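Local coordinates for protein lectin CEL-IV, C-type (Cucumaria echinata, PDB 3ALU) that binds galactose-containing sugars such as raffinose through a calcium ion, as a tetrameric C-type lectin whose carbohydrate-recognition site carries the EPN motif, at residues G122-G127 and G132-V137; T69-L74 and P81-G86. All coordinates share one frame; numbering follows the deposited sequence.

Interaction 1: residues G122-G127 and G132-V137; sequences GAIAAG and GFWADV. With CA (calcium ion), chain K; GLA (alpha-D-galactopyranose), chain E.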
ATOM      1  N   GLY A 122     -10.820 -21.925  20.303  1.00 10.55           N
ATOM      2  CA  GLY A 122     -11.810 -21.614  19.256  1.00 10.55           C
ATOM      3  C   GLY A 122     -11.382 -21.929  17.830  1.00 12.22           C
ATOM      4  O   GLY A 122     -10.192 -21.856  17.488  1.00 11.95           O
ATOM      5  N   ALA A 123     -12.364 -22.257  16.992  1.00 11.93           N
ATOM      6  CA  ALA A 123     -12.106 -22.526  15.590  1.00 12.16           C
ATOM      7  C   ALA A 123     -13.288 -22.028  14.799  1.00 13.35           C
ATOM      8  O   ALA A 123     -14.467 -22.156  15.221  1.00 13.36           O
ATOM      9  CB  ALA A 123     -11.933 -24.026  15.348  1.00 11.82           C
ATOM     10  N   ILE A 124     -13.003 -21.472  13.629  1.00 12.62           N
ATOM     11  CA  ILE A 124     -14.062 -21.208  12.646  1.00 12.22           C
ATOM     12  C   ILE A 124     -14.553 -22.556  12.171  1.00 13.27           C
ATOM     13  O   ILE A 124     -13.765 -23.385  11.713  1.00 14.78           O
ATOM     14  CB  ILE A 124     -13.510 -20.369  11.452  1.00 11.81           C
ATOM     15  CG1 ILE A 124     -13.360 -18.904  11.904  1.00 13.87           C
ATOM     16  CG2 ILE A 124     -14.419 -20.491  10.183  1.00 11.27           C
ATOM     17  CD1 ILE A 124     -12.589 -17.998  10.899  1.00 15.70           C
ATOM     18  N   ALA A 125     -15.849 -22.803  12.300  1.00 13.59           N
ATOM     19  CA  ALA A 125     -16.392 -24.089  11.880  1.00 13.73           C
ATOM     20  C   ALA A 125     -17.135 -23.820  10.573  1.00 14.58           C
ATOM     21  O   ALA A 125     -18.267 -23.355  10.584  1.00 14.71           O
ATOM     22  CB  ALA A 125     -17.311 -24.659  12.984  1.00 13.55           C
ATOM     23  N   ALA A 126     -16.498 -24.086   9.426  1.00 12.88           N
ATOM     24  CA  ALA A 126     -17.060 -23.622   8.153  1.00 13.86           C
ATOM     25  C   ALA A 126     -18.049 -24.558   7.493  1.00 13.72           C
ATOM     26  O   ALA A 126     -18.609 -24.238   6.410  1.00 14.97           O
ATOM     27  CB  ALA A 126     -15.916 -23.292   7.144  1.00 13.41           C
ATOM     28  N   GLY A 127     -18.247 -25.731   8.102  1.00 14.62           N
ATOM     29  CA  GLY A 127     -19.305 -26.632   7.651  1.00 16.79           C
ATOM     30  C   GLY A 127     -20.672 -25.997   7.733  1.00 17.92           C
ATOM     31  O   GLY A 127     -20.876 -24.995   8.434  1.00 17.98           O
ATOM     32  N   GLY A 132     -19.502 -21.036   9.550  1.00 12.81           N
ATOM     33  CA  GLY A 132     -18.280 -20.261   9.869  1.00 12.80           C
ATOM     34  C   GLY A 132     -18.220 -19.773  11.315  1.00 11.82           C
ATOM     35  O   GLY A 132     -17.162 -19.372  11.812  1.00 12.81           O
ATOM     36  N   PHE A 133     -19.351 -19.726  12.019  1.00 11.65           N
ATOM     37  CA  PHE A 133     -19.275 -19.266  13.385  1.00 11.68           C
ATOM     38  C   PHE A 133     -18.494 -20.271  14.235  1.00 11.68           C
ATOM     39  O   PHE A 133     -18.255 -21.427  13.795  1.00 12.51           O
ATOM     40  CB  PHE A 133     -20.721 -19.035  13.916  1.00 12.20           C
ATOM     41  CG  PHE A 133     -21.404 -17.884  13.244  1.00 13.97           C
ATOM     42  CD1 PHE A 133     -22.496 -18.107  12.399  1.00 14.99           C
ATOM     43  CD2 PHE A 133     -20.935 -16.586  13.413  1.00 16.15           C
ATOM     44  CE1 PHE A 133     -23.129 -17.028  11.757  1.00 16.82           C
ATOM     45  CE2 PHE A 133     -21.549 -15.506  12.765  1.00 19.44           C
ATOM     46  CZ  PHE A 133     -22.645 -15.752  11.918  1.00 16.32           C
ATOM     47  N   TRP A 134     -18.105 -19.861  15.439  1.00 12.49           N
ATOM     48  CA  TRP A 134     -17.019 -20.582  16.126  1.00 12.92           C
ATOM     49  C   TRP A 134     -17.502 -21.744  16.987  1.00 14.72           C
ATOM     50  O   TRP A 134     -18.569 -21.661  17.625  1.00 13.85           O
ATOM     51  CB  TRP A 134     -16.178 -19.665  17.014  1.00 12.96           C
ATOM     52  CG  TRP A 134     -15.839 -18.347  16.429  1.00 12.05           C
ATOM     53  CD1 TRP A 134     -15.674 -18.060  15.108  1.00 11.86           C
ATOM     54  CD2 TRP A 134     -15.598 -17.144  17.153  1.00 12.32           C
ATOM     55  NE1 TRP A 134     -15.362 -16.726  14.965  1.00 10.66           N
ATOM     56  CE2 TRP A 134     -15.295 -16.136  16.203  1.00 11.78           C
ATOM     57  CE3 TRP A 134     -15.560 -16.819  18.537  1.00 10.28           C
ATOM     58  CZ2 TRP A 134     -15.029 -14.782  16.567  1.00 11.43           C
ATOM     59  CZ3 TRP A 134     -15.292 -15.479  18.901  1.00 12.84           C
ATOM     60  CH2 TRP A 134     -15.030 -14.473  17.915  1.00 13.03           C
ATOM     61  N   ALA A 135     -16.675 -22.782  17.037  1.00 14.09           N
ATOM     62  CA  ALA A 135     -16.850 -23.879  17.996  1.00 14.91           C
ATOM     63  C   ALA A 135     -15.656 -23.863  18.925  1.00 14.80           C
ATOM     64  O   ALA A 135     -14.555 -23.479  18.505  1.00 13.64           O
ATOM     65  CB  ALA A 135     -16.915 -25.228  17.273  1.00 17.04           C
ATOM     66  N   ASP A 136     -15.833 -24.264  20.184  1.00 13.66           N
ATOM     67  CA  ASP A 136     -14.635 -24.529  20.990  1.00 13.93           C
ATOM     68  C   ASP A 136     -14.329 -26.017  20.995  1.00 14.13           C
ATOM     69  O   ASP A 136     -15.254 -26.855  20.900  1.00 14.94           O
ATOM     70  CB  ASP A 136     -14.687 -23.944  22.416  1.00 13.58           C
ATOM     71  CG  ASP A 136     -15.643 -24.711  23.358  1.00 14.35           C
ATOM     72  OD1 ASP A 136     -16.696 -25.201  22.922  1.00 15.34           O
ATOM     73  OD2 ASP A 136     -15.345 -24.778  24.572  1.00 14.41           O
ATOM     74  N   VAL A 137     -13.034 -26.308  21.019  1.00 13.78           N
ATOM     75  CA  VAL A 137     -12.562 -27.689  20.887  1.00 13.53           C
ATOM     76  C   VAL A 137     -11.408 -27.903  21.839  1.00 13.31           C
ATOM     77  O   VAL A 137     -10.776 -26.966  22.301  1.00 13.61           O
ATOM     78  CB  VAL A 137     -12.066 -27.993  19.426  1.00 14.06           C
ATOM     79  CG1 VAL A 137     -13.170 -27.804  18.364  1.00 15.46           C
ATOM     80  CG2 VAL A 137     -10.788 -27.189  19.064  1.00 14.39           C
TER
HETATM   81 CA    CA K 201     -17.526 -27.121  21.699  1.00 16.13          CA
HETATM   82  C1  GLA E   3     -18.843 -31.493  18.951  1.00 28.74           C
HETATM   83  C2  GLA E   3     -19.116 -30.579  20.152  1.00 25.73           C
HETATM   84  C3  GLA E   3     -19.532 -29.173  19.749  1.00 22.26           C
HETATM   85  C4  GLA E   3     -18.524 -28.560  18.769  1.00 21.18           C
HETATM   86  C5  GLA E   3     -18.271 -29.554  17.618  1.00 23.42           C
HETATM   87  C6  GLA E   3     -17.204 -29.062  16.627  1.00 23.53           C
HETATM   88  O2  GLA E   3     -20.184 -31.124  20.958  1.00 25.36           O
HETATM   89  O3  GLA E   3     -19.663 -28.364  20.929  1.00 18.19           O
HETATM   90  O4  GLA E   3     -17.312 -28.335  19.498  1.00 19.04           O
HETATM   91  O5  GLA E   3     -17.839 -30.831  18.123  1.00 27.20           O
HETATM   92  O6  GLA E   3     -15.955 -29.010  17.320  1.00 23.22           O
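The antiparallel hairpin that carries part of the calcium-dependent sugar site of a C-type lectin pairs Ala123 with Ala135 through two backbone bonds: Ala123 N to Ala135 O at 2.9 Å, and Ala135 N to Ala123 O. Bonds from Ala125 N to Phe133 O and from Gly132 N to Ala125 O carry the pairing on to the turn. Across the non-hydrogen-bonded pair Ile124-Trp134, CG1 of Ile124 passes obliquely by CD1 of the indole at 4.0 Å. CG2 of Ile124, anti to the backbone N, turns instead to the Gly132 carbonyl, 3.4 Å from Gly132 O.

At the far end Asp136 grips the calcium ion twice, with O and OD1 each at 2.4 Å; its CG lies between the backbone N and the carbonyl carbon (chi1 73°), which lets OD1 and the backbone O reach the same ion. Glu113, Asn115 and Asn116 add protein ligands, and O3 and O4 of the galactose coordinate as well. With calcium on OD1 and Ser120 OG bonded to OD2, the carboxylate is held by both oxygens, which together fix its rotation. Ala135 CB and Val137 CG1 border the sugar, the latter 3.2 Å from its O6.

Strand 82-89 flanks strand 120-125 on its other edge, while Ile124 and Ala126 rest on helix 57-70 and the Trp134 ring meets Trp109 edge-to-face.

Interaction 2: residues T69-L74 and P81-G86; sequences TSLPDL and PQVYIG. With GLA (alpha-D-galactopyranose), chain E; EDO (1,2-ethanediol), chain J.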
ATOM      1  N   THR A  69     -14.238 -20.233   0.406  1.00 16.18           N
ATOM      2  CA  THR A  69     -13.747 -20.180  -0.998  1.00 16.20           C
ATOM      3  C   THR A  69     -12.428 -20.949  -1.186  1.00 16.65           C
ATOM      4  O   THR A  69     -12.151 -21.418  -2.305  1.00 16.37           O
ATOM      5  CB  THR A  69     -13.577 -18.752  -1.528  1.00 17.71           C
ATOM      6  OG1 THR A  69     -12.590 -18.055  -0.764  1.00 18.56           O
ATOM      7  CG2 THR A  69     -14.903 -18.004  -1.469  1.00 19.40           C
ATOM      8  N   SER A  70     -11.631 -21.093  -0.116  1.00 14.67           N
ATOM      9  CA  SER A  70     -10.371 -21.837  -0.209  1.00 15.21           C
ATOM     10  C   SER A  70     -10.563 -23.362  -0.105  1.00 15.86           C
ATOM     11  O   SER A  70      -9.777 -24.135  -0.662  1.00 16.81           O
ATOM     12  CB  SER A  70      -9.372 -21.361   0.857  1.00 14.03           C
ATOM     13  OG  SER A  70      -9.099 -19.961   0.742  1.00 16.64           O
ATOM     14  N   LEU A  71     -11.599 -23.789   0.613  1.00 16.11           N
ATOM     15  CA  LEU A  71     -11.825 -25.207   0.901  1.00 17.27           C
ATOM     16  C   LEU A  71     -13.178 -25.717   0.387  1.00 17.71           C
ATOM     17  O   LEU A  71     -13.852 -26.442   1.105  1.00 18.06           O
ATOM     18  CB  LEU A  71     -11.756 -25.417   2.411  1.00 16.97           C
ATOM     19  CG  LEU A  71     -10.415 -25.609   3.127  1.00 21.50           C
ATOM     20  CD1 LEU A  71      -9.098 -25.443   2.346  1.00 20.80           C
ATOM     21  CD2 LEU A  71     -10.421 -25.122   4.584  1.00 17.45           C
ATOM     22  N   PRO A  72     -13.570 -25.378  -0.865  1.00 18.35           N
ATOM     23  CA  PRO A  72     -14.988 -25.659  -1.203  1.00 18.92           C
ATOM     24  C   PRO A  72     -15.363 -27.143  -1.187  1.00 20.10           C
ATOM     25  O   PRO A  72     -16.513 -27.480  -0.867  1.00 20.68           O
ATOM     26  CB  PRO A  72     -15.150 -25.046  -2.608  1.00 19.56           C
ATOM     27  CG  PRO A  72     -13.726 -25.003  -3.161  1.00 18.72           C
ATOM     28  CD  PRO A  72     -12.857 -24.720  -1.990  1.00 18.56           C
ATOM     29  N   ASP A  73     -14.415 -28.024  -1.507  1.00 20.41           N
ATOM     30  CA  ASP A  73     -14.709 -29.464  -1.569  1.00 22.82           C
ATOM     31  C   ASP A  73     -14.707 -30.087  -0.180  1.00 21.93           C
ATOM     32  O   ASP A  73     -15.048 -31.268  -0.021  1.00 23.00           O
ATOM     33  CB  ASP A  73     -13.669 -30.195  -2.426  1.00 24.54           C
ATOM     34  CG  ASP A  73     -13.852 -29.952  -3.912  1.00 30.05           C
ATOM     35  OD1 ASP A  73     -12.830 -30.066  -4.637  1.00 35.59           O
ATOM     36  OD2 ASP A  73     -15.001 -29.668  -4.349  1.00 36.00           O
ATOM     37  N   LEU A  74     -14.281 -29.330   0.831  1.00 20.52           N
ATOM     38  CA  LEU A  74     -14.200 -29.890   2.173  1.00 20.53           C
ATOM     39  C   LEU A  74     -15.415 -29.499   3.003  1.00 19.72           C
ATOM     40  O   LEU A  74     -15.580 -30.006   4.090  1.00 19.00           O
ATOM     41  CB  LEU A  74     -12.920 -29.457   2.885  1.00 20.36           C
ATOM     42  CG  LEU A  74     -11.573 -29.780   2.222  1.00 22.15           C
ATOM     43  CD1 LEU A  74     -10.521 -29.441   3.279  1.00 21.38           C
ATOM     44  CD2 LEU A  74     -11.426 -31.235   1.743  1.00 25.63           C
ATOM     45  N   PRO A  81     -15.238 -28.081   7.522  1.00 17.37           N
ATOM     46  CA  PRO A  81     -13.911 -28.004   8.152  1.00 17.15           C
ATOM     47  C   PRO A  81     -13.767 -26.966   9.288  1.00 16.80           C
ATOM     48  O   PRO A  81     -14.234 -25.839   9.164  1.00 16.93           O
ATOM     49  CB  PRO A  81     -13.002 -27.625   6.969  1.00 17.47           C
ATOM     50  CG  PRO A  81     -13.896 -26.812   6.072  1.00 18.01           C
ATOM     51  CD  PRO A  81     -15.290 -27.350   6.243  1.00 17.23           C
ATOM     52  N   GLN A  82     -13.039 -27.341  10.340  1.00 15.42           N
ATOM     53  CA  GLN A  82     -12.787 -26.437  11.441  1.00 14.98           C
ATOM     54  C   GLN A  82     -11.365 -25.914  11.279  1.00 15.42           C
ATOM     55  O   GLN A  82     -10.459 -26.683  11.022  1.00 15.56           O
ATOM     56  CB  GLN A  82     -12.926 -27.192  12.747  1.00 15.50           C
ATOM     57  CG  GLN A  82     -14.320 -27.709  12.877  1.00 17.65           C
ATOM     58  CD  GLN A  82     -14.537 -28.451  14.188  1.00 19.71           C
ATOM     59  OE1 GLN A  82     -14.507 -29.684  14.236  1.00 24.22           O
ATOM     60  NE2 GLN A  82     -14.748 -27.699  15.261  1.00 19.42           N
ATOM     61  N   VAL A  83     -11.203 -24.609  11.458  1.00 13.86           N
ATOM     62  CA  VAL A  83      -9.939 -23.948  11.218  1.00 13.43           C
ATOM     63  C   VAL A  83      -9.624 -23.112  12.445  1.00 12.33           C
ATOM     64  O   VAL A  83     -10.435 -22.217  12.808  1.00 12.19           O
ATOM     65  CB  VAL A  83     -10.084 -23.029   9.979  1.00 13.73           C
ATOM     66  CG1 VAL A  83      -8.802 -22.209   9.717  1.00 14.55           C
ATOM     67  CG2 VAL A  83     -10.512 -23.864   8.701  1.00 16.04           C
ATOM     68  N   TYR A  84      -8.475 -23.349  13.087  1.00 11.30           N
ATOM     69  CA  TYR A  84      -8.120 -22.623  14.279  1.00 11.31           C
ATOM     70  C   TYR A  84      -7.992 -21.138  14.081  1.00 11.78           C
ATOM     71  O   TYR A  84      -7.464 -20.683  13.074  1.00 12.47           O
ATOM     72  CB  TYR A  84      -6.798 -23.104  14.873  1.00 10.94           C
ATOM     73  CG  TYR A  84      -6.887 -24.322  15.731  1.00 12.02           C
ATOM     74  CD1 TYR A  84      -7.832 -24.403  16.791  1.00 12.50           C
ATOM     75  CD2 TYR A  84      -5.977 -25.365  15.567  1.00 13.43           C
ATOM     76  CE1 TYR A  84      -7.875 -25.539  17.605  1.00 12.49           C
ATOM     77  CE2 TYR A  84      -6.011 -26.493  16.384  1.00 12.54           C
ATOM     78  CZ  TYR A  84      -6.951 -26.553  17.433  1.00 15.48           C
ATOM     79  OH  TYR A  84      -6.993 -27.691  18.229  1.00 14.67           O
ATOM     80  N   ILE A  85      -8.521 -20.400  15.061  1.00 10.59           N
ATOM     81  CA  ILE A  85      -8.229 -18.982  15.220  1.00 10.19           C
ATOM     82  C   ILE A  85      -7.622 -18.805  16.621  1.00 10.67           C
ATOM     83  O   ILE A  85      -7.533 -19.795  17.394  1.00 10.54           O
ATOM     84  CB  ILE A  85      -9.497 -18.146  15.051  1.00 10.76           C
ATOM     85  CG1 ILE A  85     -10.541 -18.571  16.094  1.00 12.20           C
ATOM     86  CG2 ILE A  85     -10.059 -18.298  13.602  1.00 11.41           C
ATOM     87  CD1 ILE A  85     -11.876 -17.735  15.984  1.00 13.19           C
ATOM     88  N   GLY A  86      -7.243 -17.587  16.967  1.00 10.55           N
ATOM     89  CA  GLY A  86      -6.421 -17.362  18.183  1.00 10.54           C
ATOM     90  C   GLY A  86      -7.179 -17.320  19.512  1.00 10.41           C
ATOM     91  O   GLY A  86      -6.660 -16.769  20.462  1.00 10.86           O
TER
HETATM   92  C1  GLA E   3     -18.843 -31.493  18.951  1.00 28.74           C
HETATM   93  C2  GLA E   3     -19.116 -30.579  20.152  1.00 25.73           C
HETATM   94  C3  GLA E   3     -19.532 -29.173  19.749  1.00 22.26           C
HETATM   95  C4  GLA E   3     -18.524 -28.560  18.769  1.00 21.18           C
HETATM   96  C5  GLA E   3     -18.271 -29.554  17.618  1.00 23.42           C
HETATM   97  C6  GLA E   3     -17.204 -29.062  16.627  1.00 23.53           C
HETATM   98  O2  GLA E   3     -20.184 -31.124  20.958  1.00 25.36           O
HETATM   99  O3  GLA E   3     -19.663 -28.364  20.929  1.00 18.19           O
HETATM  100  O4  GLA E   3     -17.312 -28.335  19.498  1.00 19.04           O
HETATM  101  O5  GLA E   3     -17.839 -30.831  18.123  1.00 27.20           O
HETATM  102  O6  GLA E   3     -15.955 -29.010  17.320  1.00 23.22           O
HETATM  103  C1  EDO J 160     -12.453 -30.390  11.396  1.00 34.14           C
HETATM  104  O1  EDO J 160     -11.959 -30.285  10.072  1.00 31.71           O
HETATM  105  C2  EDO J 160     -13.814 -31.033  11.378  1.00 36.06           C
HETATM  106  O2  EDO J 160     -13.902 -31.954  12.456  1.00 38.22           O
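Leu71, which follows directly on helix 57-70, sends its CD2 methyl to the ring of Pro81, 4.1 Å from Pro81 CG, and to Val83, 4.3 Å from Val83 CG2. The Leu71 side chain leaves the backbone with CG anti to the carbonyl carbon (chi1 -84°), and its CD2 meets the proline at the ring edge, close to the ring plane and off the CG corner.

Pro72 and Asp73 carry the chain round a turn closed by Leu74 N bonding Leu71 O, and Pro72 packs on His21 of a second subunit. The contact joins the segment just after the second helix of the C-type lectin fold to the start of strand 82-89, with Leu71 and Val83 also covered by Leu19 of strand 15-21.

Leu74 then comes to the same proline, which follows a cis peptide, but over a face of the ring: its carbonyl O lies above Pro81 CD at 3.4 Å, and its CB is 4.3 Å from Pro81 CG. Gln82, next along, points away from the leucines to the sugar side. Its chain is extended beyond CG, which carries NE2 to O6 of the galactose at 2.7 Å, while OE1 accepts a bond from O2 of an ethanediol, probably left from crystallisation, whose O1 receives the Gln82 N-H at 3.1 Å in a nearly straight bond (170°).

Both segments of interaction 2 precede those of interaction 1 in the sequence, and the centres of the two contacts lie about 9 Å apart within one C-type lectin domain. Strands 82-89 and 120-125 are neighbours in the same sheet, and the probable hydrogen bonds Ile124 N to Val83 O (2.8 Å) and Ala126 N to Pro81 O (2.9 Å) join the two contacts directly. Helix 57-70 serves both: interaction 2 forms just beyond its C-terminal end, and residues of the 120-125 hairpin pack against its body. Gln82, next to the packed Pro81, and Val137 of the hairpin both reach the galactose, so the two strands supply part of the sugar pocket.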